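Local coordinates for tetratricopeptide repeat protein (PDB 4R7S) that is of unknown function but, as an all-helical tetratricopeptide repeat protein, probably offers a surface for binding other proteins or peptides, at residues 49-54 against 61-66; 55-60 against 82-87; 123-128 against 150-155. All blocks are in the same frame, centred on the assembly; numbering follows the deposited sequence.

Contact 1: residues 49-54 against 61-66. With EDO (1,2-ethanediol), chain H.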
loop_
_atom_site.group_PDB
_atom_site.type_symbol
_atom_site.label_atom_id
_atom_site.label_comp_id
_atom_site.label_asym_id
_atom_site.label_seq_id
_atom_site.Cartn_x
_atom_site.Cartn_y
_atom_site.Cartn_z
ATOM N N THR A 49 -14.874 -6.471 1.180
ATOM C CA THR A 49 -14.211 -5.411 1.935
ATOM C C THR A 49 -14.311 -5.654 3.450
ATOM O O THR A 49 -13.301 -5.485 4.147
ATOM C CB THR A 49 -14.749 -4.044 1.544
ATOM O OG1 THR A 49 -14.924 -4.012 0.132
ATOM C CG2 THR A 49 -13.788 -2.948 1.895
ATOM N N ILE A 50 -15.506 -6.065 3.945
ATOM C CA ILE A 50 -15.767 -6.397 5.355
ATOM C C ILE A 50 -14.847 -7.570 5.793
ATOM O O ILE A 50 -14.252 -7.516 6.875
ATOM C CB ILE A 50 -17.269 -6.727 5.549
ATOM C CG1 ILE A 50 -18.119 -5.449 5.455
ATOM C CG2 ILE A 50 -17.531 -7.483 6.855
ATOM C CD1 ILE A 50 -19.549 -5.690 5.172
ATOM N N GLN A 51 -14.723 -8.596 4.927
ATOM C CA GLN A 51 -13.876 -9.764 5.137
ATOM C C GLN A 51 -12.399 -9.373 5.147
ATOM O O GLN A 51 -11.653 -9.874 5.986
ATOM C CB GLN A 51 -14.139 -10.845 4.074
ATOM C CG GLN A 51 -15.498 -11.513 4.248
ATOM C CD GLN A 51 -15.743 -12.581 3.215
ATOM O OE1 GLN A 51 -15.440 -12.421 2.032
ATOM N NE2 GLN A 51 -16.308 -13.696 3.636
ATOM N N ARG A 52 -11.986 -8.471 4.241
ATOM C CA ARG A 52 -10.600 -7.988 4.154
ATOM C C ARG A 52 -10.223 -7.200 5.423
ATOM O O ARG A 52 -9.132 -7.394 5.950
ATOM C CB ARG A 52 -10.401 -7.113 2.900
ATOM C CG ARG A 52 -8.938 -6.804 2.598
ATOM C CD ARG A 52 -8.788 -5.660 1.615
ATOM N NE ARG A 52 -7.383 -5.489 1.249
ATOM C CZ ARG A 52 -6.922 -4.619 0.358
ATOM N NH1 ARG A 52 -7.755 -3.812 -0.286
ATOM N NH2 ARG A 52 -5.624 -4.543 0.109
ATOM N N ARG A 53 -11.135 -6.333 5.916
ATOM C CA ARG A 53 -10.926 -5.526 7.117
ATOM C C ARG A 53 -10.876 -6.391 8.401
ATOM O O ARG A 53 -10.563 -5.869 9.468
ATOM C CB ARG A 53 -12.005 -4.456 7.237
ATOM C CG ARG A 53 -11.813 -3.263 6.303
ATOM C CD ARG A 53 -12.979 -2.308 6.395
ATOM N NE ARG A 53 -13.157 -1.792 7.752
ATOM C CZ ARG A 53 -14.273 -1.234 8.212
ATOM N NH1 ARG A 53 -15.345 -1.130 7.433
ATOM N NH2 ARG A 53 -14.333 -0.790 9.459
ATOM N N GLN A 54 -11.158 -7.700 8.284
ATOM C CA GLN A 54 -11.088 -8.676 9.368
ATOM C C GLN A 54 -9.818 -9.519 9.265
ATOM O O GLN A 54 -9.520 -10.303 10.182
ATOM C CB GLN A 54 -12.300 -9.598 9.336
ATOM C CG GLN A 54 -13.490 -9.074 10.117
ATOM C CD GLN A 54 -14.651 -10.021 9.940
ATOM O OE1 GLN A 54 -14.833 -10.984 10.700
ATOM N NE2 GLN A 54 -15.403 -9.819 8.875
ATOM N N LEU A 61 -10.966 -12.579 -1.169
ATOM C CA LEU A 61 -10.624 -12.793 -2.572
ATOM C C LEU A 61 -11.748 -13.548 -3.275
ATOM O O LEU A 61 -12.114 -13.176 -4.393
ATOM C CB LEU A 61 -9.265 -13.523 -2.721
ATOM C CG LEU A 61 -8.847 -13.995 -4.125
ATOM C CD1 LEU A 61 -8.849 -12.854 -5.154
ATOM C CD2 LEU A 61 -7.486 -14.675 -4.084
ATOM N N ILE A 62 -12.322 -14.555 -2.613
ATOM C CA ILE A 62 -13.411 -15.342 -3.199
ATOM C C ILE A 62 -14.655 -14.434 -3.428
ATOM O O ILE A 62 -15.266 -14.500 -4.511
ATOM C CB ILE A 62 -13.707 -16.619 -2.357
ATOM C CG1 ILE A 62 -12.525 -17.630 -2.528
ATOM C CG2 ILE A 62 -15.063 -17.253 -2.739
ATOM C CD1 ILE A 62 -12.540 -18.919 -1.668
ATOM N N SER A 63 -14.970 -13.556 -2.449
ATOM C CA SER A 63 -16.104 -12.632 -2.540
ATOM C C SER A 63 -15.928 -11.656 -3.729
ATOM O O SER A 63 -16.844 -11.523 -4.546
ATOM C CB SER A 63 -16.299 -11.878 -1.228
ATOM O OG SER A 63 -16.773 -12.754 -0.216
ATOM N N TYR A 64 -14.745 -11.034 -3.854
ATOM C CA TYR A 64 -14.424 -10.131 -4.962
ATOM C C TYR A 64 -14.452 -10.871 -6.307
ATOM O O TYR A 64 -14.970 -10.322 -7.286
ATOM C CB TYR A 64 -13.052 -9.456 -4.765
ATOM C CG TYR A 64 -12.985 -8.396 -3.680
ATOM C CD1 TYR A 64 -14.069 -7.558 -3.425
ATOM C CD2 TYR A 64 -11.802 -8.157 -2.988
ATOM C CE1 TYR A 64 -13.997 -6.560 -2.456
ATOM C CE2 TYR A 64 -11.726 -7.179 -2.000
ATOM C CZ TYR A 64 -12.823 -6.381 -1.741
ATOM O OH TYR A 64 -12.711 -5.395 -0.802
ATOM N N THR A 65 -13.925 -12.106 -6.353
ATOM C CA THR A 65 -13.924 -12.921 -7.562
ATOM C C THR A 65 -15.378 -13.191 -8.014
ATOM O O THR A 65 -15.673 -13.086 -9.215
ATOM C CB THR A 65 -13.113 -14.211 -7.348
ATOM O OG1 THR A 65 -11.738 -13.840 -7.204
ATOM C CG2 THR A 65 -13.241 -15.185 -8.508
ATOM N N SER A 66 -16.275 -13.469 -7.045
ATOM C CA SER A 66 -17.689 -13.730 -7.289
ATOM C C SER A 66 -18.382 -12.493 -7.792
ATOM O O SER A 66 -19.120 -12.581 -8.764
ATOM C CB SER A 66 -18.371 -14.223 -6.018
ATOM O OG SER A 66 -17.798 -15.442 -5.574
HETATM C C1 EDO H . -14.894 0.088 -0.092
HETATM O O1 EDO H . -13.472 0.254 -0.130
HETATM C C2 EDO H . -15.370 -0.936 -1.166
HETATM O O2 EDO H . -16.316 -1.844 -0.602
HETATM O O HOH W 1 -10.614 -3.674 -0.421
#
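T49 and Y64 meet through their hydroxyls, one of two polar links between the successive helices 40-52 and 57-68 of this tetratricopeptide repeat protein. The tyrosine approaches obliquely, with T49 OG1 lying in the plane of its ring at the phenol edge and 2.8 Å from Y64 OH. OG1 is also hydrogen-bonded to T45 O and to O2 of an ethanediol molecule, while a water lies 2.7 Å from Y64 OH and accepts from R52 NH1 in the guanidinium plane. The second link runs from S63 to Q51. With CG anti to the carbonyl carbon (chi1 -70°) and the chain extended beyond it, the Q51 amide reaches across to the serine. S63 OG donates to Q51 OE1 over 2.6 Å, arriving 34° out of the carbonyl plane with a C=O...donor angle of 133°. Q51 NE2 turns to E24 of helix 20-33, leaving each end of the amide with its own partner. Putting a leucine at Q51 would probably leave the buried S63 hydroxyl without this acceptor and E24 OE2 without the Q51 N-H. Buried polar groups are thus matched between neighbouring helices, and the directional bonds should fix the Q51 amide rotation.

Contact 2: residues 55-60 against 82-87; sequences GKLQEA and ASLYTE
L57 and L84 interlock where the first turn of helix 57-68 faces the last turns of helix 75-87, a helix-on-helix contact of the kind that builds the tetratricopeptide repeat solenoid. The close packing centres on the branched end of L84. Its CG stands anti to the backbone N (chi1 178°), which carries both methyls toward the neighbouring helix. There CD2 settles against backbone as well as side chain: it lies 3.7 Å from L57 O, 3.8 Å from A60 C and 3.9 Å from A60 CB. The small alanine lets the leucine come this close to the helix surface. CD1, the other methyl of L84, meets L57 CD2 at 4.0 Å. L61 and Y64, further along helix 57-68, also pack on L84, and R52 of helix 40-52 touches both leucines.

Toward solvent the contact changes character. E87, an exposed residue with its chain extended beyond CG, crosses the L57 side chain at about a right angle, and its carboxylate rests against the L57 methyls, a contact without polar bonds. Its charge is answered by R52, whose NE forms a salt bridge with E87 OE1, while R52 NH2 bonds to S83 OG one turn earlier. The aliphatic branch of L57 therefore borders an ion pair between helices 40-52 and 75-87. A Schellman motif at G55 closes helix 40-52 and leads the chain into helix 57-68. On the exposed side, L57 CD1 approaches E87 OE2, the carboxylate oxygen not used in the R52 salt bridge, to 3.6 Å.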
loop_
_atom_site.group_PDB
_atom_site.type_symbol
_atom_site.label_atom_id
_atom_site.label_comp_id
_atom_site.label_asym_id
_atom_site.label_seq_id
_atom_site.Cartn_x
_atom_site.Cartn_y
_atom_site.Cartn_z
ATOM N N GLY A 55 -9.104 -9.371 8.142
ATOM C CA GLY A 55 -7.896 -10.123 7.849
ATOM C C GLY A 55 -8.171 -11.444 7.167
ATOM O O GLY A 55 -7.239 -12.209 6.905
ATOM N N LYS A 56 -9.460 -11.735 6.871
ATOM C CA LYS A 56 -9.912 -12.941 6.163
ATOM C C LYS A 56 -9.658 -12.705 4.651
ATOM O O LYS A 56 -10.586 -12.582 3.838
ATOM C CB LYS A 56 -11.391 -13.229 6.478
ATOM C CG LYS A 56 -11.755 -13.120 7.954
ATOM C CD LYS A 56 -12.815 -14.142 8.350
ATOM C CE LYS A 56 -14.198 -13.571 8.534
ATOM N NZ LYS A 56 -15.255 -14.627 8.519
ATOM N N LEU A 57 -8.370 -12.597 4.308
ATOM C CA LEU A 57 -7.871 -12.255 2.982
ATOM C C LEU A 57 -8.231 -13.290 1.890
ATOM O O LEU A 57 -8.655 -12.879 0.806
ATOM C CB LEU A 57 -6.352 -12.036 3.026
ATOM C CG LEU A 57 -5.805 -11.010 4.038
ATOM C CD1 LEU A 57 -4.324 -10.733 3.773
ATOM C CD2 LEU A 57 -6.591 -9.681 4.017
ATOM N N GLN A 58 -8.084 -14.602 2.162
ATOM C CA GLN A 58 -8.433 -15.622 1.171
ATOM C C GLN A 58 -9.930 -15.613 0.893
ATOM O O GLN A 58 -10.311 -15.741 -0.271
ATOM C CB GLN A 58 -7.956 -17.040 1.583
ATOM C CG GLN A 58 -6.450 -17.325 1.362
ATOM C CD GLN A 58 -5.871 -16.867 0.031
ATOM O OE1 GLN A 58 -6.418 -17.106 -1.062
ATOM N NE2 GLN A 58 -4.728 -16.202 0.104
ATOM N N GLU A 59 -10.767 -15.411 1.943
ATOM C CA GLU A 59 -12.240 -15.337 1.847
ATOM C C GLU A 59 -12.676 -14.123 1.024
ATOM O O GLU A 59 -13.543 -14.232 0.143
ATOM C CB GLU A 59 -12.877 -15.242 3.247
ATOM C CG GLU A 59 -13.192 -16.583 3.872
ATOM C CD GLU A 59 -13.048 -16.594 5.379
ATOM O OE1 GLU A 59 -11.891 -16.638 5.861
ATOM O OE2 GLU A 59 -14.088 -16.556 6.077
ATOM N N ALA A 60 -12.074 -12.965 1.344
ATOM C CA ALA A 60 -12.298 -11.688 0.684
ATOM C C ALA A 60 -12.011 -11.819 -0.801
ATOM O O ALA A 60 -12.761 -11.282 -1.605
ATOM C CB ALA A 60 -11.408 -10.627 1.298
ATOM N N ALA A 82 -7.422 -5.890 -6.956
ATOM C CA ALA A 82 -6.014 -5.684 -7.315
ATOM C C ALA A 82 -5.221 -5.307 -6.062
ATOM O O ALA A 82 -4.146 -5.858 -5.838
ATOM C CB ALA A 82 -5.873 -4.621 -8.387
ATOM N N SER A 83 -5.803 -4.445 -5.204
ATOM C CA SER A 83 -5.213 -4.031 -3.937
ATOM C C SER A 83 -5.080 -5.238 -3.009
ATOM O O SER A 83 -4.075 -5.367 -2.313
ATOM C CB SER A 83 -6.063 -2.948 -3.283
ATOM O OG SER A 83 -5.547 -2.594 -2.013
ATOM N N LEU A 84 -6.077 -6.123 -3.010
ATOM C CA LEU A 84 -6.020 -7.321 -2.194
ATOM C C LEU A 84 -4.913 -8.263 -2.706
ATOM O O LEU A 84 -4.168 -8.802 -1.889
ATOM C CB LEU A 84 -7.386 -8.030 -2.140
ATOM C CG LEU A 84 -7.450 -9.339 -1.336
ATOM C CD1 LEU A 84 -7.108 -9.130 0.130
ATOM C CD2 LEU A 84 -8.792 -9.957 -1.454
ATOM N N TYR A 85 -4.784 -8.427 -4.045
ATOM C CA TYR A 85 -3.746 -9.264 -4.654
ATOM C C TYR A 85 -2.356 -8.795 -4.241
ATOM O O TYR A 85 -1.495 -9.618 -3.950
ATOM C CB TYR A 85 -3.865 -9.272 -6.185
ATOM C CG TYR A 85 -4.840 -10.286 -6.747
ATOM C CD1 TYR A 85 -4.907 -11.578 -6.234
ATOM C CD2 TYR A 85 -5.661 -9.970 -7.826
ATOM C CE1 TYR A 85 -5.785 -12.525 -6.764
ATOM C CE2 TYR A 85 -6.522 -10.918 -8.383
ATOM C CZ TYR A 85 -6.583 -12.194 -7.846
ATOM O OH TYR A 85 -7.434 -13.135 -8.366
ATOM N N THR A 86 -2.156 -7.468 -4.190
ATOM C CA THR A 86 -0.917 -6.818 -3.801
ATOM C C THR A 86 -0.586 -7.209 -2.356
ATOM O O THR A 86 0.555 -7.597 -2.085
ATOM C CB THR A 86 -1.024 -5.296 -4.021
ATOM O OG1 THR A 86 -1.165 -5.053 -5.423
ATOM C CG2 THR A 86 0.216 -4.543 -3.539
ATOM N N GLU A 87 -1.599 -7.163 -1.457
ATOM C CA GLU A 87 -1.478 -7.520 -0.044
ATOM C C GLU A 87 -1.138 -9.017 0.104
ATOM O O GLU A 87 -0.416 -9.390 1.032
ATOM C CB GLU A 87 -2.774 -7.166 0.699
ATOM C CG GLU A 87 -2.581 -7.036 2.200
ATOM C CD GLU A 87 -3.820 -6.844 3.051
ATOM O OE1 GLU A 87 -4.799 -6.239 2.562
ATOM O OE2 GLU A 87 -3.781 -7.236 4.241
#

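Contact 3: residues 123-128 against 150-155; sequences QNYMWA and AILEKM. With EDO (1,2-ethanediol), chain D.
The projecting methyl CD1 of L152 is the bump of this contact, and Y125 and A128, one turn apart at the start of helix 125-138, form the hollow that receives it. CD1 sits 3.5 Å from Y125 CD1 and 3.6 Å from Y125 CB, with A128 CB beside it at 3.9 Å; the backbone oxygen of Y125 helps to line the floor. L152 CG lies anti to the backbone N (chi1 169°), an orientation that swings the branch across to the opposing helix. I120 of helix 109-121 also touches L152, A128 and M155, so a third helix joins the packing. Beyond this the tyrosine ring passes at a slant to M155, a selenomethionine: Y125 CE1 rests 3.8 Å from M155 CB, after which the chain bends at chi2 and chi3 and its selenium end leads away. The phenol thus lies against the base of that residue. At its tip Y125 OH shares a water with M155 O, at 2.9 Å and 3.2 Å respectively, the water donating to the carbonyl. Shape complementarity of apolar groups therefore carries the interface between these helices, while its single water bridge satisfies polar atoms at the exposed margin.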
loop_
_atom_site.group_PDB
_atom_site.type_symbol
_atom_site.label_atom_id
_atom_site.label_comp_id
_atom_site.label_asym_id
_atom_site.label_seq_id
_atom_site.Cartn_x
_atom_site.Cartn_y
_atom_site.Cartn_z
ATOM N N GLN A 123 10.950 -4.176 -11.410
ATOM C CA GLN A 123 12.142 -3.668 -12.120
ATOM C C GLN A 123 11.753 -3.140 -13.527
ATOM O O GLN A 123 12.613 -2.955 -14.385
ATOM C CB GLN A 123 13.241 -4.767 -12.205
ATOM C CG GLN A 123 14.684 -4.268 -12.099
ATOM C CD GLN A 123 15.753 -5.295 -12.438
ATOM O OE1 GLN A 123 15.494 -6.501 -12.604
ATOM N NE2 GLN A 123 16.993 -4.824 -12.544
ATOM N N ASN A 124 10.457 -2.874 -13.761
ATOM C CA ASN A 124 9.972 -2.360 -15.054
ATOM C C ASN A 124 9.802 -0.807 -15.000
ATOM O O ASN A 124 8.683 -0.271 -14.982
ATOM C CB ASN A 124 8.668 -3.054 -15.425
ATOM C CG ASN A 124 8.418 -3.079 -16.900
ATOM O OD1 ASN A 124 8.789 -2.154 -17.656
ATOM N ND2 ASN A 124 7.787 -4.163 -17.333
ATOM N N TYR A 125 10.947 -0.110 -15.002
ATOM C CA TYR A 125 11.133 1.327 -14.784
ATOM C C TYR A 125 10.523 2.231 -15.854
ATOM O O TYR A 125 9.938 3.266 -15.494
ATOM C CB TYR A 125 12.627 1.638 -14.577
ATOM C CG TYR A 125 13.220 0.837 -13.425
ATOM C CD1 TYR A 125 12.605 0.812 -12.172
ATOM C CD2 TYR A 125 14.372 0.074 -13.600
ATOM C CE1 TYR A 125 13.127 0.065 -11.119
ATOM C CE2 TYR A 125 14.919 -0.661 -12.547
ATOM C CZ TYR A 125 14.280 -0.681 -11.312
ATOM O OH TYR A 125 14.810 -1.407 -10.264
HETATM N N MSE A 126 10.634 1.856 -17.139
HETATM C CA MSE A 126 10.053 2.662 -18.210
HETATM C C MSE A 126 8.547 2.668 -18.110
HETATM O O MSE A 126 7.950 3.732 -18.297
HETATM C CB MSE A 126 10.489 2.198 -19.615
HETATM C CG MSE A 126 11.913 2.651 -20.013
HETATM SE SE MSE A 126 12.341 4.555 -19.658
HETATM C CE MSE A 126 10.712 5.447 -20.606
ATOM N N TRP A 127 7.919 1.511 -17.778
ATOM C CA TRP A 127 6.450 1.495 -17.673
ATOM C C TRP A 127 5.962 2.240 -16.420
ATOM O O TRP A 127 4.897 2.853 -16.495
ATOM C CB TRP A 127 5.828 0.089 -17.735
ATOM C CG TRP A 127 6.115 -0.794 -18.924
ATOM C CD1 TRP A 127 5.913 -2.145 -18.984
ATOM C CD2 TRP A 127 6.643 -0.414 -20.209
ATOM N NE1 TRP A 127 6.289 -2.630 -20.213
ATOM C CE2 TRP A 127 6.737 -1.591 -20.988
ATOM C CE3 TRP A 127 7.010 0.812 -20.793
ATOM C CZ2 TRP A 127 7.197 -1.581 -22.311
ATOM C CZ3 TRP A 127 7.532 0.813 -22.080
ATOM C CH2 TRP A 127 7.604 -0.370 -22.833
ATOM N N ALA A 128 6.747 2.235 -15.305
ATOM C CA ALA A 128 6.398 2.981 -14.081
ATOM C C ALA A 128 6.401 4.489 -14.370
ATOM O O ALA A 128 5.435 5.192 -14.071
ATOM C CB ALA A 128 7.368 2.658 -12.968
ATOM N N ALA A 150 10.327 9.935 -7.839
ATOM C CA ALA A 150 11.418 9.962 -6.879
ATOM C C ALA A 150 11.851 8.532 -6.479
ATOM O O ALA A 150 13.058 8.220 -6.488
ATOM C CB ALA A 150 11.009 10.762 -5.647
ATOM N N ILE A 151 10.876 7.669 -6.169
ATOM C CA ILE A 151 11.132 6.275 -5.753
ATOM C C ILE A 151 11.719 5.504 -6.932
ATOM O O ILE A 151 12.714 4.817 -6.764
ATOM C CB ILE A 151 9.849 5.609 -5.160
ATOM C CG1 ILE A 151 9.425 6.335 -3.867
ATOM C CG2 ILE A 151 10.044 4.092 -4.906
ATOM C CD1 ILE A 151 7.940 6.314 -3.636
ATOM N N LEU A 152 11.133 5.663 -8.118
ATOM C CA LEU A 152 11.569 5.052 -9.383
ATOM C C LEU A 152 13.048 5.356 -9.699
ATOM O O LEU A 152 13.819 4.438 -9.991
ATOM C CB LEU A 152 10.676 5.602 -10.505
ATOM C CG LEU A 152 11.091 5.319 -11.927
ATOM C CD1 LEU A 152 10.967 3.861 -12.222
ATOM C CD2 LEU A 152 10.233 6.064 -12.876
ATOM N N GLU A 153 13.425 6.644 -9.641
ATOM C CA GLU A 153 14.774 7.130 -9.941
ATOM C C GLU A 153 15.786 6.565 -8.995
ATOM O O GLU A 153 16.859 6.154 -9.440
ATOM C CB GLU A 153 14.829 8.658 -9.947
ATOM C CG GLU A 153 14.139 9.289 -11.150
ATOM C CD GLU A 153 14.529 8.884 -12.565
ATOM O OE1 GLU A 153 15.414 8.017 -12.746
ATOM O OE2 GLU A 153 13.936 9.454 -13.508
ATOM N N LYS A 154 15.447 6.512 -7.699
ATOM C CA LYS A 154 16.274 5.892 -6.669
ATOM C C LYS A 154 16.503 4.390 -7.018
ATOM O O LYS A 154 17.638 3.933 -7.030
ATOM C CB LYS A 154 15.571 6.038 -5.310
ATOM C CG LYS A 154 16.166 5.143 -4.217
ATOM C CD LYS A 154 15.379 5.189 -2.922
ATOM C CE LYS A 154 14.280 4.157 -2.878
ATOM N NZ LYS A 154 13.428 4.392 -1.695
HETATM N N MSE A 155 15.435 3.635 -7.326
HETATM C CA MSE A 155 15.560 2.198 -7.646
HETATM C C MSE A 155 16.364 1.933 -8.943
HETATM O O MSE A 155 16.998 0.878 -9.070
HETATM C CB MSE A 155 14.188 1.541 -7.726
HETATM C CG MSE A 155 13.405 1.590 -6.404
HETATM SE SE MSE A 155 14.316 0.925 -4.795
HETATM C CE MSE A 155 15.054 -0.800 -5.526
HETATM C C1 EDO D . 10.218 2.921 -0.927
HETATM O O1 EDO D . 10.846 2.352 -2.069
HETATM C C2 EDO D . 8.844 3.582 -1.286
HETATM O O2 EDO D . 7.879 2.650 -1.765
HETATM O O HOH W 2 17.625 -1.944 -10.520
#

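How the contacts relate
Contacts 1 and 2 share helix 57-68, which packs against helix 40-52 before it and helix 75-87 after it; their centres lie about 7 Å apart. R52, from segment 49-54, joins them through a salt bridge to E87 and a probable hydrogen bond to S83. Contact 1 is buried and rests on hydroxyl and amide bonds. Contacts 2 and 3 are only partly buried and rely on leucine set against alanine, with an exposed residue at the margin: a glutamate in 82-87, a selenomethionine in 150-155. The two resemble each other in spacing along the chain and in shape, although contact 3 lies about 25 Å from contact 2, centre to centre, and uses different helices.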